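PDB 1NLQ: nucleoplasmin-like protein from Drosophila melanogaster, which binds core histones and, as a chaperone of the nucleoplasmin family, functions in the ATP-facilitated assembly of approximately regularly spaced nucleosomal arrays. Local coordinates for residues E47-K57 with E83-S94. Residues are numbered along the deposited sequence; the frame is centred on the assembly and turned at random.
Sequences EFNVVEVNTPK and ESKVTFKLIKGS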
loop_
_atom_site.group_PDB
_atom_site.type_symbol
_atom_site.label_atom_id
_atom_site.label_comp_id
_atom_site.label_asym_id
_atom_site.label_seq_id
_atom_site.Cartn_x
_atom_site.Cartn_y
_atom_site.Cartn_z
ATOM N N GLU A 47 -4.345 -1.797 -22.614
ATOM C CA GLU A 47 -5.023 -0.532 -22.824
ATOM C C GLU A 47 -4.957 0.322 -21.568
ATOM O O GLU A 47 -5.413 -0.082 -20.497
ATOM C CB GLU A 47 -6.480 -0.757 -23.193
ATOM C CG GLU A 47 -7.316 0.491 -23.102
ATOM C CD GLU A 47 -8.774 0.192 -23.293
ATOM O OE1 GLU A 47 -9.146 -0.116 -24.443
ATOM O OE2 GLU A 47 -9.537 0.257 -22.296
ATOM N N PHE A 48 -4.387 1.511 -21.703
ATOM C CA PHE A 48 -4.291 2.406 -20.568
ATOM C C PHE A 48 -5.655 2.918 -20.164
ATOM O O PHE A 48 -6.458 3.326 -21.003
ATOM C CB PHE A 48 -3.382 3.591 -20.889
ATOM C CG PHE A 48 -1.931 3.315 -20.667
ATOM C CD1 PHE A 48 -1.038 3.298 -21.734
ATOM C CD2 PHE A 48 -1.449 3.065 -19.385
ATOM C CE1 PHE A 48 0.312 3.035 -21.527
ATOM C CE2 PHE A 48 -0.092 2.798 -19.167
ATOM C CZ PHE A 48 0.788 2.784 -20.236
ATOM N N ASN A 49 -5.912 2.879 -18.863
ATOM C CA ASN A 49 -7.156 3.370 -18.296
ATOM C C ASN A 49 -6.729 4.419 -17.293
ATOM O O ASN A 49 -5.999 4.121 -16.352
ATOM C CB ASN A 49 -7.922 2.237 -17.615
ATOM C CG ASN A 49 -8.829 1.495 -18.577
ATOM O OD1 ASN A 49 -10.038 1.723 -18.604
ATOM N ND2 ASN A 49 -8.246 0.618 -19.381
ATOM N N VAL A 50 -7.179 5.649 -17.507
ATOM C CA VAL A 50 -6.801 6.758 -16.647
ATOM C C VAL A 50 -8.003 7.439 -16.020
ATOM O O VAL A 50 -8.944 7.817 -16.716
ATOM C CB VAL A 50 -5.992 7.809 -17.454
ATOM C CG1 VAL A 50 -5.567 8.962 -16.556
ATOM C CG2 VAL A 50 -4.782 7.136 -18.079
ATOM N N VAL A 51 -7.960 7.582 -14.700
ATOM C CA VAL A 51 -9.025 8.237 -13.954
ATOM C C VAL A 51 -8.493 9.591 -13.513
ATOM O O VAL A 51 -7.409 9.686 -12.951
ATOM C CB VAL A 51 -9.430 7.433 -12.702
ATOM C CG1 VAL A 51 -10.495 8.185 -11.914
ATOM C CG2 VAL A 51 -9.944 6.063 -13.106
ATOM N N GLU A 52 -9.251 10.637 -13.790
ATOM C CA GLU A 52 -8.847 11.980 -13.420
ATOM C C GLU A 52 -9.781 12.487 -12.340
ATOM O O GLU A 52 -10.991 12.276 -12.416
ATOM C CB GLU A 52 -8.937 12.898 -14.632
ATOM C CG GLU A 52 -8.623 14.345 -14.323
ATOM C CD GLU A 52 -9.171 15.273 -15.375
ATOM O OE1 GLU A 52 -8.650 15.280 -16.510
ATOM O OE2 GLU A 52 -10.140 15.989 -15.057
ATOM N N VAL A 53 -9.229 13.141 -11.327
ATOM C CA VAL A 53 -10.058 13.674 -10.261
ATOM C C VAL A 53 -10.172 15.181 -10.464
ATOM O O VAL A 53 -9.219 15.835 -10.885
ATOM C CB VAL A 53 -9.469 13.359 -8.849
ATOM C CG1 VAL A 53 -8.177 14.116 -8.621
ATOM C CG2 VAL A 53 -10.478 13.731 -7.774
ATOM N N ASN A 54 -11.358 15.717 -10.191
ATOM C CA ASN A 54 -11.606 17.143 -10.345
ATOM C C ASN A 54 -12.242 17.741 -9.104
ATOM O O ASN A 54 -13.229 17.225 -8.592
ATOM C CB ASN A 54 -12.545 17.409 -11.523
ATOM C CG ASN A 54 -11.963 16.974 -12.843
ATOM O OD1 ASN A 54 -12.069 15.804 -13.236
ATOM N ND2 ASN A 54 -11.325 17.908 -13.538
ATOM N N THR A 55 -11.670 18.831 -8.620
ATOM C CA THR A 55 -12.226 19.522 -7.470
ATOM C C THR A 55 -12.053 21.009 -7.723
ATOM O O THR A 55 -10.938 21.515 -7.747
ATOM C CB THR A 55 -11.515 19.142 -6.156
ATOM O OG1 THR A 55 -11.967 17.856 -5.712
ATOM C CG2 THR A 55 -11.825 20.162 -5.082
ATOM N N PRO A 56 -13.163 21.730 -7.924
ATOM C CA PRO A 56 -13.054 23.171 -8.175
ATOM C C PRO A 56 -12.406 23.864 -6.985
ATOM O O PRO A 56 -11.518 24.712 -7.142
ATOM C CB PRO A 56 -14.510 23.599 -8.367
ATOM C CG PRO A 56 -15.179 22.329 -8.880
ATOM C CD PRO A 56 -14.572 21.301 -7.956
ATOM N N LYS A 57 -12.865 23.475 -5.800
ATOM C CA LYS A 57 -12.396 24.009 -4.528
ATOM C C LYS A 57 -10.895 24.266 -4.465
ATOM O O LYS A 57 -10.447 25.179 -3.767
ATOM C CB LYS A 57 -12.807 23.051 -3.402
ATOM C CG LYS A 57 -12.482 23.547 -1.999
ATOM C CD LYS A 57 -12.969 22.565 -0.935
ATOM C CE LYS A 57 -12.899 23.176 0.458
ATOM N NZ LYS A 57 -13.287 22.260 1.558
ATOM N N GLU A 83 -14.696 18.394 2.526
ATOM C CA GLU A 83 -15.747 19.363 2.223
ATOM C C GLU A 83 -15.624 19.962 0.839
ATOM O O GLU A 83 -15.428 21.174 0.689
ATOM C CB GLU A 83 -15.718 20.496 3.255
ATOM C CG GLU A 83 -16.105 20.064 4.646
ATOM C CD GLU A 83 -16.031 21.191 5.647
ATOM O OE1 GLU A 83 -16.534 21.010 6.769
ATOM O OE2 GLU A 83 -15.468 22.254 5.315
ATOM N N SER A 84 -15.729 19.125 -0.183
ATOM C CA SER A 84 -15.629 19.626 -1.538
ATOM C C SER A 84 -16.326 18.702 -2.515
ATOM O O SER A 84 -16.521 17.517 -2.243
ATOM C CB SER A 84 -14.153 19.831 -1.926
ATOM O OG SER A 84 -13.371 18.672 -1.687
ATOM N N LYS A 85 -16.744 19.267 -3.638
ATOM C CA LYS A 85 -17.402 18.491 -4.670
ATOM C C LYS A 85 -16.295 17.835 -5.484
ATOM O O LYS A 85 -15.426 18.523 -6.033
ATOM C CB LYS A 85 -18.238 19.402 -5.573
ATOM C CG LYS A 85 -19.008 18.647 -6.625
ATOM C CD LYS A 85 -19.743 19.576 -7.553
ATOM C CE LYS A 85 -20.431 18.795 -8.663
ATOM N NZ LYS A 85 -20.857 19.679 -9.776
ATOM N N VAL A 86 -16.320 16.509 -5.561
ATOM C CA VAL A 86 -15.289 15.799 -6.304
ATOM C C VAL A 86 -15.839 14.985 -7.463
ATOM O O VAL A 86 -16.767 14.205 -7.296
ATOM C CB VAL A 86 -14.509 14.850 -5.380
ATOM C CG1 VAL A 86 -13.448 14.111 -6.171
ATOM C CG2 VAL A 86 -13.877 15.633 -4.252
ATOM N N THR A 87 -15.260 15.163 -8.645
ATOM C CA THR A 87 -15.721 14.399 -9.794
ATOM C C THR A 87 -14.599 13.529 -10.353
ATOM O O THR A 87 -13.506 14.021 -10.614
ATOM C CB THR A 87 -16.211 15.317 -10.919
ATOM O OG1 THR A 87 -17.280 16.147 -10.439
ATOM C CG2 THR A 87 -16.722 14.479 -12.074
ATOM N N PHE A 88 -14.875 12.236 -10.523
ATOM C CA PHE A 88 -13.895 11.293 -11.065
ATOM C C PHE A 88 -14.301 11.002 -12.495
ATOM O O PHE A 88 -15.470 10.719 -12.761
ATOM C CB PHE A 88 -13.897 9.973 -10.286
ATOM C CG PHE A 88 -13.587 10.123 -8.832
ATOM C CD1 PHE A 88 -14.603 10.059 -7.890
ATOM C CD2 PHE A 88 -12.278 10.324 -8.397
ATOM C CE1 PHE A 88 -14.335 10.191 -6.541
ATOM C CE2 PHE A 88 -11.991 10.457 -7.047
ATOM C CZ PHE A 88 -13.022 10.391 -6.111
ATOM N N LYS A 89 -13.355 11.073 -13.421
ATOM C CA LYS A 89 -13.690 10.809 -14.811
ATOM C C LYS A 89 -12.701 9.885 -15.490
ATOM O O LYS A 89 -11.498 10.020 -15.309
ATOM C CB LYS A 89 -13.774 12.108 -15.607
ATOM C CG LYS A 89 -14.248 11.859 -17.023
ATOM C CD LYS A 89 -14.543 13.127 -17.786
ATOM C CE LYS A 89 -14.969 12.767 -19.202
ATOM N NZ LYS A 89 -15.217 13.948 -20.059
ATOM N N LEU A 90 -13.221 8.946 -16.275
ATOM C CA LEU A 90 -12.381 8.014 -17.014
ATOM C C LEU A 90 -12.025 8.739 -18.308
ATOM O O LEU A 90 -12.786 8.710 -19.273
ATOM C CB LEU A 90 -13.156 6.730 -17.305
ATOM C CG LEU A 90 -12.374 5.573 -17.934
ATOM C CD1 LEU A 90 -11.257 5.116 -16.997
ATOM C CD2 LEU A 90 -13.336 4.418 -18.200
ATOM N N ILE A 91 -10.871 9.400 -18.317
ATOM C CA ILE A 91 -10.440 10.173 -19.482
ATOM C C ILE A 91 -9.675 9.384 -20.549
ATOM O O ILE A 91 -9.334 9.931 -21.606
ATOM C CB ILE A 91 -9.591 11.396 -19.054
ATOM C CG1 ILE A 91 -8.314 10.932 -18.347
ATOM C CG2 ILE A 91 -10.401 12.298 -18.131
ATOM C CD1 ILE A 91 -7.333 12.054 -18.059
ATOM N N LYS A 92 -9.400 8.109 -20.272
ATOM C CA LYS A 92 -8.703 7.241 -21.224
ATOM C C LYS A 92 -9.034 5.791 -20.876
ATOM O O LYS A 92 -9.019 5.411 -19.700
ATOM C CB LYS A 92 -7.189 7.454 -21.154
ATOM C CG LYS A 92 -6.412 6.913 -22.344
ATOM C CD LYS A 92 -4.944 7.339 -22.273
ATOM C CE LYS A 92 -4.265 7.254 -23.644
ATOM N NZ LYS A 92 -2.951 7.968 -23.654
ATOM N N GLY A 93 -9.334 4.990 -21.893
ATOM C CA GLY A 93 -9.681 3.599 -21.661
ATOM C C GLY A 93 -11.188 3.402 -21.591
ATOM O O GLY A 93 -11.947 4.369 -21.513
ATOM N N SER A 94 -11.632 2.151 -21.603
ATOM C CA SER A 94 -13.060 1.882 -21.548
ATOM C C SER A 94 -13.484 1.204 -20.258
ATOM O O SER A 94 -14.669 0.965 -20.029
ATOM C CB SER A 94 -13.489 1.044 -22.754
ATOM O OG SER A 94 -13.286 1.787 -23.946
HETATM O O HOH W 1 -10.795 18.591 -2.671
HETATM O O HOH W 2 -12.990 23.392 4.033
#
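Glu47 reaches Gly93 and Ser94 with an extended chain: CG lies anti to the backbone N (chi1 166°), which carries the carboxylate across to the other strand's end. CG comes within 4.2 Å of Gly93 CA, CD lies 3.9 Å from Ser94 N, and OE2 accepts the N-H of Ser94 at 2.9 Å, from above the carboxylate plane. The anti lone pair of OE2 takes Asn49 ND2, whose OD1 is bonded by Gly95 N, and Lys44 adds a salt bridge, so a long acidic side chain suits this junction. With an alanine here, the Ser94 N-H and the Lys44 charge are likely to lose this partner. Gly93 suits its place because a CB would clash with Asn49 CG and Phe48 O. Strands 48-55 and 86-92 then run antiparallel as the middle pair of one four-stranded sheet of the jelly-roll core. A classic beta bulge sets Ile91 and Lys92 both opposite Val50, whose CG1 packs 3.8 Å from Ile91 CG1. On the face of Val51, Val53, Phe88 and Leu90, which packs against strand 97-104, Val53 CG2 presses tightly on Val86 CG1 (3.4 Å) and meets Phe88 CE2 at 3.7 Å. Beyond the strands, Lys57 stretches its NZ to Glu83 O at 2.6 Å.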